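Transcriptional regulator AcuR (Rhodobacter sphaeroides 2.4.1, PDB 3BRU) represses transcription of its own operon as a TetR-family DNA-binding regulator, probably by binding two operator sequences in the promoter. Local coordinates at residues A31-I36 with S66-F71; K46-S50 with E136-P141; F89-D94 with W155-T159; A115-M119 with P202-H206; G170-H176 with G213-V217. All coordinates share one frame; numbering follows the deposited sequence.

Followed from the N terminus, the five contacts overlap like shingles, and no pair of them nests. Contact 1 closes a short loop within the DNA-binding domain, bringing helix 31-45 against helix 64-70. Contact 2 crosses it, tying the loop after helix 31-45 to the one after helix 129-135 in the regulatory domain. Contact 3, where helix 74-97 meets helix 143-167, crosses contact 2 in turn. Contact 4 joins helix 104-120 to the start of helix 203-212 and crosses both contacts 2 and 3. Contact 5 crosses contact 4 alone, closing the far end of the molecule, its centre about 46 Å from that of contact 1.

Contact 1 of 5, residues A31-I36 with S66-F71; sequences AHQSLI and SFYHYF
The Y70 ring lies between two histidines, with H69 CD2 over the centre of one face and H32 on the opposite face. H32 presents its edge, the ring planes 59° apart in an edge-to-face pair, and its CD2 comes to 3.9 Å from Y70 CD1. Its CB adds a CH-pi contact, 4.3 Å from the centroid of the same Y70 ring. H32 has CG anti to the backbone N (chi1 -171°), which carries the imidazole toward helix 64-70; there its CD2 also lies 4.0 Å from F71 CZ, rim to rim. F71 carries Y70 CB on one face and takes L35 CD1 at its edge. The two methyls of L35 divide their work: CD1 packs 3.8 Å from F67 CA, while CD2 meets the edge of the F67 ring. No direct hydrogen bond joins the two segments; a water accepts from the H32 backbone N and bonds the Y70 hydroxyl. The two short helical segments cross at -91°, and residues 66-71 end the predicted helix-turn-helix. Helix 53-60 closes over L35 through I56 and A60, and helix 74-97 backs I36 and F71, with F77 set against both phenylalanines.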
# COMPACT_ATOMS: atom_id res chain seq x y z
N ALA A 31 27.49 -9.33 -15.14
CA ALA A 31 26.57 -10.29 -14.50
C ALA A 31 25.83 -9.72 -13.28
O ALA A 31 24.59 -9.88 -13.18
CB ALA A 31 27.24 -11.62 -14.18
N HIS A 32 26.56 -9.07 -12.35
CA HIS A 32 25.96 -8.43 -11.19
C HIS A 32 24.97 -7.32 -11.54
O HIS A 32 23.84 -7.33 -11.02
CB HIS A 32 27.02 -7.86 -10.29
CG HIS A 32 26.50 -7.37 -8.98
ND1 HIS A 32 26.29 -6.03 -8.72
CD2 HIS A 32 26.16 -8.03 -7.85
CE1 HIS A 32 25.85 -5.89 -7.48
NE2 HIS A 32 25.77 -7.09 -6.93
N GLN A 33 25.35 -6.35 -12.39
CA GLN A 33 24.34 -5.36 -12.76
C GLN A 33 23.12 -5.95 -13.42
O GLN A 33 22.04 -5.45 -13.19
CB GLN A 33 24.85 -4.07 -13.45
CG GLN A 33 24.99 -3.98 -14.96
CD GLN A 33 23.73 -4.00 -15.84
OE1 GLN A 33 23.80 -4.51 -16.94
NE2 GLN A 33 22.61 -3.45 -15.39
N SER A 34 23.28 -7.00 -14.23
CA SER A 34 22.17 -7.59 -14.94
C SER A 34 21.19 -8.19 -13.94
O SER A 34 19.97 -8.08 -14.12
CB SER A 34 22.61 -8.71 -15.89
OG SER A 34 23.50 -8.21 -16.84
N LEU A 35 21.73 -8.85 -12.91
CA LEU A 35 20.95 -9.50 -11.86
C LEU A 35 20.15 -8.45 -11.09
O LEU A 35 18.93 -8.58 -10.97
CB LEU A 35 21.83 -10.32 -10.93
CG LEU A 35 22.33 -11.63 -11.57
CD1 LEU A 35 23.34 -12.35 -10.65
CD2 LEU A 35 21.20 -12.59 -12.04
N ILE A 36 20.82 -7.39 -10.64
CA ILE A 36 20.16 -6.32 -9.92
C ILE A 36 19.05 -5.66 -10.76
O ILE A 36 17.91 -5.48 -10.28
CB ILE A 36 21.17 -5.30 -9.45
CG1 ILE A 36 22.14 -5.95 -8.43
CG2 ILE A 36 20.48 -4.01 -8.93
CD1 ILE A 36 21.56 -6.22 -7.03
N SER A 66 26.61 -17.91 -11.64
CA SER A 66 26.89 -16.48 -11.43
C SER A 66 25.99 -15.85 -10.36
O SER A 66 26.43 -15.01 -9.58
CB SER A 66 26.79 -15.67 -12.72
OG SER A 66 27.73 -16.14 -13.65
N PHE A 67 24.72 -16.25 -10.35
CA PHE A 67 23.83 -15.88 -9.29
C PHE A 67 24.39 -16.33 -7.94
O PHE A 67 24.43 -15.55 -6.99
CB PHE A 67 22.42 -16.44 -9.54
CG PHE A 67 21.44 -16.05 -8.49
CD1 PHE A 67 20.70 -14.88 -8.63
CD2 PHE A 67 21.30 -16.81 -7.33
CE1 PHE A 67 19.80 -14.49 -7.64
CE2 PHE A 67 20.38 -16.42 -6.31
CZ PHE A 67 19.65 -15.26 -6.47
N TYR A 68 24.82 -17.59 -7.84
CA TYR A 68 25.28 -18.11 -6.52
C TYR A 68 26.67 -17.66 -6.12
O TYR A 68 27.04 -17.74 -4.97
CB TYR A 68 25.04 -19.62 -6.35
CG TYR A 68 23.56 -19.91 -6.24
CD1 TYR A 68 22.81 -19.45 -5.14
CD2 TYR A 68 22.88 -20.55 -7.28
CE1 TYR A 68 21.44 -19.66 -5.06
CE2 TYR A 68 21.51 -20.78 -7.21
CZ TYR A 68 20.79 -20.34 -6.11
OH TYR A 68 19.43 -20.59 -6.06
N HIS A 69 27.40 -17.12 -7.08
CA HIS A 69 28.66 -16.45 -6.80
C HIS A 69 28.43 -15.25 -5.88
O HIS A 69 29.21 -15.02 -4.95
CB HIS A 69 29.30 -15.98 -8.10
CG HIS A 69 30.63 -15.33 -7.91
ND1 HIS A 69 31.76 -16.03 -7.54
CD2 HIS A 69 31.02 -14.03 -8.05
CE1 HIS A 69 32.79 -15.20 -7.46
NE2 HIS A 69 32.37 -13.98 -7.76
N TYR A 70 27.36 -14.51 -6.15
CA TYR A 70 27.09 -13.26 -5.49
C TYR A 70 26.09 -13.39 -4.35
O TYR A 70 26.19 -12.67 -3.37
CB TYR A 70 26.58 -12.24 -6.52
CG TYR A 70 27.65 -11.76 -7.50
CD1 TYR A 70 28.70 -10.94 -7.06
CD2 TYR A 70 27.62 -12.13 -8.84
CE1 TYR A 70 29.69 -10.49 -7.96
CE2 TYR A 70 28.61 -11.71 -9.73
CZ TYR A 70 29.64 -10.88 -9.29
OH TYR A 70 30.59 -10.45 -10.16
N PHE A 71 25.12 -14.28 -4.46
CA PHE A 71 24.01 -14.30 -3.48
C PHE A 71 23.85 -15.70 -2.97
O PHE A 71 24.02 -16.65 -3.74
CB PHE A 71 22.71 -13.79 -4.12
CG PHE A 71 22.86 -12.45 -4.82
CD1 PHE A 71 23.14 -11.29 -4.09
CD2 PHE A 71 22.78 -12.37 -6.21
CE1 PHE A 71 23.29 -10.08 -4.73
CE2 PHE A 71 22.93 -11.16 -6.85
CZ PHE A 71 23.18 -10.02 -6.12
O HOH W 1 29.61 -9.07 -12.40

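Contact 2 of 5, residues K46-S50 with E136-P141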
# COMPACT_ATOMS: atom_id res chain seq x y z
N LYS A 46 5.90 -6.96 -10.21
CA LYS A 46 5.15 -8.04 -9.55
C LYS A 46 5.42 -7.93 -8.05
O LYS A 46 4.98 -6.99 -7.41
CB LYS A 46 5.52 -9.41 -10.13
CG LYS A 46 5.29 -9.46 -11.60
CD LYS A 46 4.92 -10.83 -12.10
CE LYS A 46 6.15 -11.63 -12.50
NZ LYS A 46 5.74 -13.02 -12.84
N GLY A 47 6.17 -8.85 -7.49
CA GLY A 47 6.62 -8.70 -6.13
C GLY A 47 7.52 -9.88 -5.87
O GLY A 47 7.76 -10.70 -6.77
N TYR A 48 8.02 -9.97 -4.64
CA TYR A 48 8.92 -11.04 -4.25
C TYR A 48 8.30 -12.45 -4.34
O TYR A 48 8.91 -13.33 -4.96
CB TYR A 48 9.43 -10.74 -2.85
CG TYR A 48 10.41 -11.72 -2.29
CD1 TYR A 48 11.78 -11.46 -2.36
CD2 TYR A 48 9.98 -12.90 -1.65
CE1 TYR A 48 12.70 -12.34 -1.80
CE2 TYR A 48 10.91 -13.79 -1.07
CZ TYR A 48 12.26 -13.49 -1.15
OH TYR A 48 13.22 -14.32 -0.64
N SER A 49 7.12 -12.65 -3.74
CA SER A 49 6.42 -13.96 -3.76
C SER A 49 6.12 -14.52 -5.16
O SER A 49 5.98 -15.72 -5.32
CB SER A 49 5.09 -13.93 -2.98
OG SER A 49 5.18 -13.24 -1.75
N SER A 50 6.01 -13.63 -6.16
CA SER A 50 5.62 -13.97 -7.53
C SER A 50 6.80 -14.35 -8.41
O SER A 50 6.65 -14.92 -9.49
CB SER A 50 4.97 -12.75 -8.17
OG SER A 50 3.58 -12.94 -8.23
N GLU A 136 3.71 -7.34 1.22
CA GLU A 136 3.76 -8.80 1.34
C GLU A 136 4.62 -9.35 2.49
O GLU A 136 5.01 -10.51 2.49
CB GLU A 136 4.14 -9.46 0.01
CG GLU A 136 5.53 -9.14 -0.48
CD GLU A 136 5.69 -9.41 -2.00
OE1 GLU A 136 6.29 -8.51 -2.67
OE2 GLU A 136 5.20 -10.49 -2.50
N MSE A 137 4.89 -8.50 3.48
CA MSE A 137 5.71 -8.85 4.63
C MSE A 137 5.36 -10.22 5.27
O MSE A 137 6.26 -10.93 5.70
CB MSE A 137 5.67 -7.71 5.65
CG MSE A 137 6.69 -7.86 6.81
SE MSE A 137 8.58 -7.98 6.31
CE MSE A 137 9.10 -9.73 7.13
N GLY A 138 4.07 -10.61 5.33
CA GLY A 138 3.71 -11.90 5.89
C GLY A 138 4.37 -13.10 5.20
O GLY A 138 4.53 -14.17 5.81
N ALA A 139 4.78 -12.94 3.93
CA ALA A 139 5.37 -14.05 3.17
C ALA A 139 6.91 -13.94 3.03
O ALA A 139 7.53 -14.77 2.35
CB ALA A 139 4.70 -14.20 1.81
N LEU A 140 7.50 -12.94 3.70
CA LEU A 140 8.92 -12.65 3.59
C LEU A 140 9.71 -13.18 4.77
O LEU A 140 9.18 -13.27 5.86
CB LEU A 140 9.15 -11.12 3.47
CG LEU A 140 8.58 -10.47 2.20
CD1 LEU A 140 8.99 -9.00 2.18
CD2 LEU A 140 8.98 -11.20 0.87
N PRO A 141 11.01 -13.49 4.55
CA PRO A 141 11.95 -13.84 5.64
C PRO A 141 11.98 -12.71 6.66
O PRO A 141 11.90 -11.55 6.25
CB PRO A 141 13.31 -13.90 4.92
CG PRO A 141 12.99 -14.13 3.47
CD PRO A 141 11.66 -13.47 3.22
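E136 bridges the two domains of the TetR fold, its carboxylate gripped by Y48 and S49 in the loop that leads from helix 31-45 to helix 53-60 of the DNA-binding domain. Each oxygen has its own task. OE1 accepts from Y48 N at 3.0 Å, and OE2 accepts from both S49 N and S49 OG, which arrive from the same face of the carboxylate. CG of E136 sits between its backbone N and carbonyl carbon (chi1 65°), and this torsion with the extended chain beyond carries the acid to the backbone N of Y48 and S49. With an alanine in place of E136, these three donors would probably lose their common acceptor and the join between the domains would weaken. The fit is close: G47 CA lies 3.5 Å from E136 OE1, leaving no room there for a CB. Y48 also packs on L133, and K74 makes a cation-pi contact with its ring. Looser is the tip of the tyrosine, its OH 4.1 Å from P141 CG. On the dimer side, S50 OG is hydrogen-bonded to S49 OG of the second subunit, whose S50 packs on A139. The tightest apolar touch is L140 CD2 against Y48 CD2, at 3.2 Å.

Contact 3 of 5, residues F89-D94 with W155-T159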
# COMPACT_ATOMS: atom_id res chain seq x y z
N PHE A 89 17.28 5.49 -5.18
CA PHE A 89 16.21 6.37 -4.76
C PHE A 89 16.69 7.59 -4.01
O PHE A 89 16.08 8.65 -4.16
CB PHE A 89 15.22 5.60 -3.88
CG PHE A 89 13.89 6.24 -3.81
CD1 PHE A 89 12.96 6.07 -4.84
CD2 PHE A 89 13.54 7.07 -2.72
CE1 PHE A 89 11.70 6.68 -4.77
CE2 PHE A 89 12.29 7.68 -2.66
CZ PHE A 89 11.37 7.48 -3.67
N ALA A 90 17.73 7.44 -3.18
CA ALA A 90 18.34 8.56 -2.48
C ALA A 90 18.79 9.63 -3.49
O ALA A 90 18.66 10.82 -3.20
CB ALA A 90 19.51 8.10 -1.66
N ARG A 91 19.28 9.22 -4.65
CA ARG A 91 19.72 10.18 -5.69
C ARG A 91 18.58 10.95 -6.35
O ARG A 91 18.75 12.08 -6.81
CB ARG A 91 20.60 9.49 -6.76
CG ARG A 91 21.92 9.03 -6.17
CD ARG A 91 23.05 9.01 -7.17
NE ARG A 91 24.25 8.48 -6.54
CZ ARG A 91 24.65 7.21 -6.62
NH1 ARG A 91 25.75 6.82 -5.97
NH2 ARG A 91 23.95 6.32 -7.34
N LEU A 92 17.42 10.33 -6.44
CA LEU A 92 16.28 11.02 -6.96
C LEU A 92 15.76 12.06 -5.95
O LEU A 92 15.43 13.18 -6.32
CB LEU A 92 15.24 10.00 -7.44
CG LEU A 92 13.73 10.23 -7.39
CD1 LEU A 92 13.01 9.58 -8.58
CD2 LEU A 92 13.28 9.57 -6.09
N LEU A 93 15.74 11.70 -4.66
CA LEU A 93 15.44 12.64 -3.59
C LEU A 93 16.46 13.78 -3.51
O LEU A 93 16.10 14.90 -3.14
CB LEU A 93 15.37 11.92 -2.23
CG LEU A 93 14.13 11.09 -1.85
CD1 LEU A 93 14.27 10.46 -0.46
CD2 LEU A 93 12.85 11.92 -1.90
N ASP A 94 17.72 13.50 -3.80
CA ASP A 94 18.77 14.52 -3.76
C ASP A 94 18.46 15.63 -4.75
O ASP A 94 18.67 16.81 -4.46
CB ASP A 94 20.13 13.92 -4.12
CG ASP A 94 20.74 13.11 -2.99
OD1 ASP A 94 20.23 13.20 -1.83
OD2 ASP A 94 21.72 12.37 -3.23
N TRP A 155 13.62 8.01 4.40
CA TRP A 155 12.83 8.90 3.59
C TRP A 155 12.07 9.92 4.44
O TRP A 155 12.02 11.13 4.10
CB TRP A 155 11.88 8.10 2.73
CG TRP A 155 12.57 7.21 1.73
CD1 TRP A 155 13.90 7.24 1.33
CD2 TRP A 155 11.95 6.17 0.96
NE1 TRP A 155 14.13 6.27 0.38
CE2 TRP A 155 12.96 5.60 0.13
CE3 TRP A 155 10.64 5.65 0.89
CZ2 TRP A 155 12.70 4.53 -0.74
CZ3 TRP A 155 10.37 4.60 0.01
CH2 TRP A 155 11.40 4.05 -0.79
N GLN A 156 11.48 9.43 5.54
CA GLN A 156 10.75 10.25 6.50
C GLN A 156 11.62 11.29 7.19
O GLN A 156 11.21 12.43 7.34
CB GLN A 156 10.06 9.35 7.55
CG GLN A 156 8.80 8.68 7.05
CD GLN A 156 8.20 7.65 8.01
OE1 GLN A 156 7.32 6.88 7.62
NE2 GLN A 156 8.68 7.61 9.26
N ARG A 157 12.82 10.91 7.60
CA ARG A 157 13.79 11.86 8.19
C ARG A 157 14.19 12.98 7.22
O ARG A 157 14.39 14.14 7.62
CB ARG A 157 15.06 11.13 8.61
CG ARG A 157 15.21 10.91 10.05
CD ARG A 157 16.57 10.23 10.38
NE ARG A 157 16.53 8.78 10.14
CZ ARG A 157 17.24 8.16 9.20
NH1 ARG A 157 18.11 8.82 8.41
NH2 ARG A 157 17.08 6.85 9.06
N ARG A 158 14.36 12.64 5.94
CA ARG A 158 14.74 13.66 4.96
C ARG A 158 13.58 14.65 4.75
O ARG A 158 13.80 15.85 4.62
CB ARG A 158 15.16 13.03 3.64
CG ARG A 158 16.41 12.19 3.75
CD ARG A 158 16.86 11.72 2.37
NE ARG A 158 17.38 12.83 1.57
CZ ARG A 158 18.04 12.71 0.41
NH1 ARG A 158 18.29 11.50 -0.12
NH2 ARG A 158 18.48 13.80 -0.20
N THR A 159 12.36 14.11 4.76
CA THR A 159 11.14 14.86 4.52
C THR A 159 10.77 15.78 5.70
O THR A 159 10.38 16.92 5.46
CB THR A 159 10.00 13.88 4.17
OG1 THR A 159 10.48 13.05 3.11
CG2 THR A 159 8.74 14.59 3.70
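R158 reaches across from helix 143-167 to grip the polar edge of helix 74-97, where A90 and D94 lie one turn apart. From CB its chain leaves with CG anti to the carbonyl carbon, runs on extended, and bends at chi3 (70°). CD comes to 4.0 Å from L93 CD1. Beyond it, L93 CB sits over one face of the guanidinium, toward its rim, 3.6 Å from R158 NH1. NH1 donates to A90 O at 3.2 Å, a carbonyl that also accepts from D94 N in the ordinary helical bond, and it has a second, weak bond to D94 OD1. NH2 makes the main salt bridge to the same OD1, a contact modelled very short. D94 and A90 O both meet the guanidinium at its edge, and the carboxylate plane is turned well away from that of the guanidinium.

One turn back along helix 143-167, W155 supplies the apolar half. L93 CD1 approaches W155 CD1 at 3.7 Å, while F89 lies over one face of the indole, its CD2 3.3 Å from W155 NE1 and the two rings oblique at 38°. L92 covers the other face of F89, and F111 and W186 extend the aromatic packing. Side chains this long can span helices whose short segments run nearly parallel, 11° apart, with axes 11.9 Å from each other. The contact joins two long helices of the all-helical TetR fold, of which helix 74-97 leads from the DNA-binding domain into the C-terminal one.

Contact 4 of 5, residues A115-M119 with P202-H206; sequences AEEGM and PDPLH
E116 and H206 join the two segments: H206 NE2 donates to E116 OE2 at 2.9 Å. The oxygen is met on its syn side, the donor 27° out of the carboxylate plane, and the flat groups are turned 44° against each other, with the carboxylate at the edge of the imidazole. OE2 has a second neighbour in P202 CB, 3.2 Å away, which flanks the acid. Further up the glutamate chain, L205 CD1 rests against E116 CG at 3.9 Å, and M119 SE reaches the same methyl more distantly.

The glutamate gets there fully stretched, its CG anti to the backbone N (chi1 178°) and the chain straight beyond. This His-carboxylate pair fastens the first turn of helix 203-212 to the C-terminal part of helix 104-120, two elements of the all-helical TetR regulatory domain. The proximity of the acid is likely to favour a protonated imidazole. With a glutamine in place of E116, the negative charge facing H206 would be gone and the bond to NE2 would probably be weaker.

Behind the ring, P202 O stands 3.7 Å above the imidazole plane of H206, over its centre, and the same carbonyl accepts the backbone bond from H206 N. Outside this shell, F124 packs on both M119 and P202, A196 of helix 178-199 covers M119, and P204 lies against R195 and E199.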
# COMPACT_ATOMS: atom_id res chain seq x y z
N ALA A 115 8.67 11.52 -9.77
CA ALA A 115 8.30 10.16 -9.50
C ALA A 115 7.18 9.75 -10.44
O ALA A 115 7.20 8.66 -10.97
CB ALA A 115 7.89 9.99 -8.01
N GLU A 116 6.20 10.62 -10.67
CA GLU A 116 5.15 10.34 -11.66
C GLU A 116 5.69 10.16 -13.10
O GLU A 116 5.25 9.26 -13.84
CB GLU A 116 4.11 11.45 -11.64
CG GLU A 116 2.99 11.27 -12.68
CD GLU A 116 1.92 12.38 -12.61
OE1 GLU A 116 1.88 13.13 -11.57
OE2 GLU A 116 1.14 12.52 -13.62
N GLU A 117 6.62 11.03 -13.49
CA GLU A 117 7.29 10.92 -14.79
C GLU A 117 8.01 9.59 -14.95
O GLU A 117 7.96 8.97 -16.02
CB GLU A 117 8.26 12.08 -15.02
CG GLU A 117 7.53 13.40 -15.34
CD GLU A 117 8.40 14.66 -15.15
OE1 GLU A 117 9.58 14.55 -14.71
OE2 GLU A 117 7.90 15.78 -15.47
N GLY A 118 8.69 9.15 -13.88
CA GLY A 118 9.32 7.86 -13.84
C GLY A 118 8.30 6.75 -14.03
O GLY A 118 8.48 5.89 -14.87
N MSE A 119 7.21 6.78 -13.26
CA MSE A 119 6.16 5.76 -13.38
C MSE A 119 5.48 5.74 -14.75
O MSE A 119 5.12 4.66 -15.24
CB MSE A 119 5.09 5.91 -12.30
CG MSE A 119 5.46 5.51 -10.89
SE MSE A 119 3.77 5.52 -9.86
CE MSE A 119 2.88 3.88 -10.62
N PRO A 202 -2.22 8.17 -13.56
CA PRO A 202 -1.67 9.00 -12.46
C PRO A 202 -2.71 9.63 -11.53
O PRO A 202 -2.34 10.24 -10.54
CB PRO A 202 -0.88 10.07 -13.21
CG PRO A 202 -1.66 10.28 -14.46
CD PRO A 202 -2.27 8.92 -14.83
N ASP A 203 -4.00 9.45 -11.80
CA ASP A 203 -5.06 10.11 -11.05
C ASP A 203 -4.96 10.02 -9.52
O ASP A 203 -5.18 11.03 -8.86
CB ASP A 203 -6.44 9.62 -11.51
CG ASP A 203 -6.59 9.69 -13.03
OD1 ASP A 203 -5.59 9.45 -13.75
OD2 ASP A 203 -7.74 9.97 -13.50
N PRO A 204 -4.69 8.80 -8.96
CA PRO A 204 -4.55 8.70 -7.50
C PRO A 204 -3.38 9.50 -6.94
O PRO A 204 -3.43 9.92 -5.78
CB PRO A 204 -4.34 7.20 -7.26
CG PRO A 204 -4.87 6.54 -8.50
CD PRO A 204 -4.53 7.48 -9.60
N LEU A 205 -2.33 9.71 -7.75
CA LEU A 205 -1.23 10.54 -7.38
C LEU A 205 -1.69 11.97 -7.23
O LEU A 205 -1.33 12.62 -6.23
CB LEU A 205 -0.10 10.46 -8.42
CG LEU A 205 0.46 9.07 -8.71
CD1 LEU A 205 1.60 9.18 -9.75
CD2 LEU A 205 0.93 8.39 -7.42
N HIS A 206 -2.47 12.48 -8.19
CA HIS A 206 -2.88 13.87 -8.19
C HIS A 206 -3.87 14.10 -7.06
O HIS A 206 -3.86 15.13 -6.37
CB HIS A 206 -3.53 14.27 -9.52
CG HIS A 206 -2.68 14.02 -10.73
ND1 HIS A 206 -3.22 13.85 -12.00
CD2 HIS A 206 -1.34 13.94 -10.89
CE1 HIS A 206 -2.25 13.69 -12.87
NE2 HIS A 206 -1.10 13.71 -12.22

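Contact 5 of 5, residues G170-H176 with G213-V217; sequences GELSADH and GRHFV
L172, two residues after the G170 of a Schellman motif that ends helix 143-167, meets the edge of the F216 ring in the tail that follows helix 203-212. The leucine crosses the phenylalanine obliquely, its CD2 lying in the plane of the ring, 3.8 Å from F216 CD1. The same methyl also comes to H215 O, so one branch spans two residues of the C-terminal tail. H176 carries CG anti to its carbonyl carbon (chi1 -75°), which brings the imidazole obliquely up to the H215 carbonyl; its NE2 is 3.0 Å from H215 O, but at an angle too poor for a hydrogen bond. V217 lies alongside the backbone of the loop, its CG2 3.7 Å from S173 N and 4.0 Å from S173 CB.

Helix 178-199 backs the apolar side through L181, which touches L172, H215 and F216, while E171 turns its carboxylate elsewhere, to L105 N. The dimer partner is close too: H215 meets H215 of the second subunit ring to ring, and R214 bonds to D175 O of that subunit. The bond that joins the two segments directly is V217 N to E171 O, 3.2 Å long, with the donor tilted 19° from the carbonyl plane.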
# COMPACT_ATOMS: atom_id res chain seq x y z
N GLY A 170 8.31 30.20 6.76
CA GLY A 170 6.90 30.60 6.74
C GLY A 170 5.94 29.88 5.80
O GLY A 170 4.78 30.28 5.69
N GLU A 171 6.40 28.83 5.14
CA GLU A 171 5.58 28.08 4.17
C GLU A 171 4.62 27.10 4.83
O GLU A 171 3.56 26.77 4.26
CB GLU A 171 6.47 27.31 3.20
CG GLU A 171 6.97 28.11 1.99
CD GLU A 171 7.53 27.23 0.90
OE1 GLU A 171 8.25 26.28 1.23
OE2 GLU A 171 7.27 27.48 -0.30
N LEU A 172 5.02 26.61 6.01
CA LEU A 172 4.25 25.71 6.83
C LEU A 172 3.98 26.44 8.15
O LEU A 172 4.83 27.20 8.61
CB LEU A 172 5.09 24.46 7.12
CG LEU A 172 4.56 23.03 7.01
CD1 LEU A 172 5.29 22.17 7.99
CD2 LEU A 172 3.04 22.88 7.19
N SER A 173 2.82 26.21 8.76
CA SER A 173 2.50 26.95 9.97
C SER A 173 3.26 26.34 11.14
O SER A 173 3.48 25.12 11.16
CB SER A 173 0.98 27.01 10.22
OG SER A 173 0.49 25.93 11.00
N ALA A 174 3.67 27.18 12.10
CA ALA A 174 4.38 26.74 13.31
C ALA A 174 3.57 25.69 14.06
O ALA A 174 4.11 24.93 14.85
CB ALA A 174 4.67 27.92 14.21
N ASP A 175 2.28 25.65 13.77
CA ASP A 175 1.33 24.68 14.29
C ASP A 175 1.66 23.18 14.07
O ASP A 175 1.53 22.37 15.00
CB ASP A 175 0.01 24.98 13.59
CG ASP A 175 -1.15 24.75 14.47
OD1 ASP A 175 -2.25 25.20 14.09
OD2 ASP A 175 -0.96 24.14 15.53
N HIS A 176 2.08 22.84 12.85
CA HIS A 176 2.31 21.46 12.42
C HIS A 176 3.55 20.78 13.02
O HIS A 176 4.59 21.43 13.20
CB HIS A 176 2.41 21.42 10.90
CG HIS A 176 1.10 21.57 10.22
ND1 HIS A 176 0.20 20.53 10.12
CD2 HIS A 176 0.50 22.64 9.65
CE1 HIS A 176 -0.90 20.95 9.51
NE2 HIS A 176 -0.74 22.23 9.22
N GLY A 213 -1.78 18.77 0.03
CA GLY A 213 -1.34 20.18 -0.14
C GLY A 213 -2.09 21.21 0.71
O GLY A 213 -1.57 22.30 0.95
N ARG A 214 -3.30 20.84 1.16
CA ARG A 214 -4.12 21.65 2.07
C ARG A 214 -3.49 21.79 3.45
O ARG A 214 -3.85 22.71 4.19
CB ARG A 214 -5.47 20.98 2.31
CG ARG A 214 -6.35 20.72 1.13
CD ARG A 214 -6.84 21.95 0.52
NE ARG A 214 -8.16 21.73 -0.05
CZ ARG A 214 -9.27 22.37 0.33
NH1 ARG A 214 -10.41 22.11 -0.29
NH2 ARG A 214 -9.25 23.29 1.32
N HIS A 215 -2.61 20.87 3.82
CA HIS A 215 -1.93 20.95 5.11
C HIS A 215 -0.97 22.14 5.19
O HIS A 215 -0.54 22.49 6.27
CB HIS A 215 -1.15 19.66 5.43
CG HIS A 215 -2.02 18.46 5.68
ND1 HIS A 215 -2.88 18.37 6.75
CD2 HIS A 215 -2.13 17.28 5.02
CE1 HIS A 215 -3.49 17.20 6.74
NE2 HIS A 215 -3.05 16.51 5.70
N PHE A 216 -0.66 22.74 4.03
CA PHE A 216 0.32 23.82 3.93
C PHE A 216 -0.33 25.19 3.79
O PHE A 216 -1.43 25.30 3.29
CB PHE A 216 1.26 23.59 2.73
CG PHE A 216 1.78 22.17 2.61
CD1 PHE A 216 2.50 21.57 3.63
CD2 PHE A 216 1.60 21.45 1.42
CE1 PHE A 216 3.00 20.28 3.50
CE2 PHE A 216 2.11 20.16 1.27
CZ PHE A 216 2.81 19.57 2.33
N VAL A 217 0.39 26.22 4.22
CA VAL A 217 -0.11 27.60 4.13
C VAL A 217 -0.23 28.06 2.67
O VAL A 217 -1.34 28.25 2.18
CB VAL A 217 0.78 28.61 4.91
CG1 VAL A 217 0.28 30.05 4.70
CG2 VAL A 217 0.84 28.24 6.39